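Protein (adenylosuccinate lyase) (Thermotoga maritima, PDB 1C3C) catalyses two fumarate-releasing steps of de novo purine biosynthesis, cleaving adenylosuccinate to AMP and SAICAR to AICAR. Local coordinates at residues V25-T30 with G42-I47. Numbering follows the deposited sequence.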
loop_
_atom_site.group_PDB
_atom_site.type_symbol
_atom_site.label_atom_id
_atom_site.label_comp_id
_atom_site.label_asym_id
_atom_site.label_seq_id
_atom_site.Cartn_x
_atom_site.Cartn_y
_atom_site.Cartn_z
ATOM N N VAL A 25 7.059 -29.043 -17.896
ATOM C CA VAL A 25 7.666 -28.122 -18.880
ATOM C C VAL A 25 8.836 -28.774 -19.625
ATOM O O VAL A 25 8.887 -28.714 -20.868
ATOM C CB VAL A 25 8.172 -26.854 -18.165
ATOM C CG1 VAL A 25 8.932 -25.958 -19.163
ATOM C CG2 VAL A 25 7.004 -26.088 -17.553
ATOM N N GLU A 26 9.752 -29.392 -18.871
ATOM C CA GLU A 26 10.858 -30.060 -19.587
ATOM C C GLU A 26 10.414 -31.103 -20.609
ATOM O O GLU A 26 11.048 -31.227 -21.674
ATOM C CB GLU A 26 11.746 -30.728 -18.543
ATOM C CG GLU A 26 12.441 -29.819 -17.558
ATOM C CD GLU A 26 13.618 -29.054 -18.072
ATOM O OE1 GLU A 26 13.958 -29.066 -19.274
ATOM O OE2 GLU A 26 14.246 -28.409 -17.209
ATOM N N LEU A 27 9.408 -31.920 -20.252
ATOM C CA LEU A 27 8.920 -32.955 -21.173
ATOM C C LEU A 27 8.198 -32.359 -22.372
ATOM O O LEU A 27 8.172 -32.932 -23.460
ATOM C CB LEU A 27 8.004 -33.962 -20.465
ATOM C CG LEU A 27 8.777 -34.916 -19.520
ATOM C CD1 LEU A 27 7.818 -35.665 -18.613
ATOM C CD2 LEU A 27 9.625 -35.867 -20.370
ATOM N N ALA A 28 7.531 -31.207 -22.200
ATOM C CA ALA A 28 6.942 -30.525 -23.354
ATOM C C ALA A 28 8.047 -30.078 -24.306
ATOM O O ALA A 28 7.900 -30.126 -25.537
ATOM C CB ALA A 28 6.073 -29.331 -22.907
ATOM N N VAL A 29 9.173 -29.614 -23.747
ATOM C CA VAL A 29 10.271 -29.144 -24.605
ATOM C C VAL A 29 10.907 -30.341 -25.322
ATOM O O VAL A 29 11.211 -30.228 -26.533
ATOM C CB VAL A 29 11.315 -28.381 -23.762
ATOM C CG1 VAL A 29 12.597 -28.057 -24.547
ATOM C CG2 VAL A 29 10.709 -27.057 -23.249
ATOM N N THR A 30 11.157 -31.442 -24.591
ATOM C CA THR A 30 11.781 -32.582 -25.313
ATOM C C THR A 30 10.823 -33.087 -26.379
ATOM O O THR A 30 11.235 -33.472 -27.479
ATOM C CB THR A 30 12.220 -33.757 -24.405
ATOM O OG1 THR A 30 11.105 -34.305 -23.729
ATOM C CG2 THR A 30 13.261 -33.292 -23.379
ATOM N N GLY A 42 11.869 -41.362 -29.621
ATOM C CA GLY A 42 11.819 -42.158 -28.418
ATOM C C GLY A 42 12.357 -41.499 -27.168
ATOM O O GLY A 42 12.055 -42.012 -26.073
ATOM N N VAL A 43 13.089 -40.376 -27.289
ATOM C CA VAL A 43 13.664 -39.775 -26.093
ATOM C C VAL A 43 12.614 -39.389 -25.069
ATOM O O VAL A 43 12.747 -39.619 -23.871
ATOM C CB VAL A 43 14.526 -38.527 -26.456
ATOM C CG1 VAL A 43 14.848 -37.696 -25.226
ATOM C CG2 VAL A 43 15.799 -39.051 -27.147
ATOM N N THR A 44 11.529 -38.737 -25.519
ATOM C CA THR A 44 10.564 -38.145 -24.589
ATOM C C THR A 44 9.899 -39.251 -23.766
ATOM O O THR A 44 9.787 -39.154 -22.560
ATOM C CB THR A 44 9.511 -37.327 -25.350
ATOM O OG1 THR A 44 10.187 -36.196 -25.981
ATOM C CG2 THR A 44 8.471 -36.727 -24.402
ATOM N N GLU A 45 9.547 -40.340 -24.461
ATOM C CA GLU A 45 8.888 -41.442 -23.732
ATOM C C GLU A 45 9.827 -42.032 -22.696
ATOM O O GLU A 45 9.371 -42.365 -21.576
ATOM C CB GLU A 45 8.395 -42.445 -24.781
ATOM C CG GLU A 45 7.692 -43.652 -24.122
ATOM N N ARG A 46 11.117 -42.182 -23.042
ATOM C CA ARG A 46 12.044 -42.770 -22.057
ATOM C C ARG A 46 12.225 -41.886 -20.842
ATOM O O ARG A 46 12.289 -42.322 -19.677
ATOM C CB ARG A 46 13.427 -43.028 -22.716
ATOM C CG ARG A 46 13.329 -44.159 -23.768
ATOM C CD ARG A 46 14.736 -44.602 -24.150
ATOM N NE ARG A 46 15.562 -43.537 -24.701
ATOM C CZ ARG A 46 15.770 -43.334 -26.003
ATOM N NH1 ARG A 46 16.583 -42.334 -26.386
ATOM N NH2 ARG A 46 15.185 -44.122 -26.888
ATOM N N ILE A 47 12.390 -40.562 -21.102
ATOM C CA ILE A 47 12.536 -39.654 -19.967
ATOM C C ILE A 47 11.292 -39.662 -19.087
ATOM O O ILE A 47 11.305 -39.754 -17.851
ATOM C CB ILE A 47 12.863 -38.226 -20.459
ATOM C CG1 ILE A 47 14.246 -38.221 -21.148
ATOM C CG2 ILE A 47 12.839 -37.253 -19.271
ATOM C CD1 ILE A 47 14.618 -36.834 -21.674
#
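T30 and T44 join hydroxyl to hydroxyl inside a buried, nearly antiparallel helix pair at one end of the elongated chain, where helix 15-35 turns back into helix 43-50. It is a worked example of how a hydroxyl pair can bridge two helices at their nearest backbone point while apolar branches pack alongside. The N-to-C directions of the two segments are 158° apart, and their axes come within 9.5 Å of each other. At the nearest backbone point T30 CA and T44 CA are 5.7 Å apart, and there T30 OG1 and T44 OG1 lie 3.1 Å from one another at hydrogen-bonding distance. With chi1 at 61°, the T30 hydroxyl sits between its own backbone N and carbonyl carbon, where it also has a weak alternative one turn back, L27 O at 3.2 Å from T30 OG1. T44 OG1 has a further partner in E34, whose other carboxylate oxygen takes the backbone N of G42 at the N-cap position, so one acidic side chain of helix 15-35 holds the start of helix 43-50 at two points. A valine in place of T44 would probably leave T30 OG1 with little beyond its weak bond to L27 O and deprive E34 of one of its mates. Beside this polar pair the contact is greasy: L27 and I47 lie alongside one another, pointing opposite ways, with L27 CD2 3.7 Å from I47 CG2, while I47 CD1 meets T30 CG2 tip to tip at 4.2 Å. I47 also touches I80 of helix 68-80, and A28 and V29 pack against helix 191-200. The arrangement is that of an alpha-alpha hairpin with a short connecting loop, in the N-terminal helical region of a fumarase/aspartase-superfamily lyase.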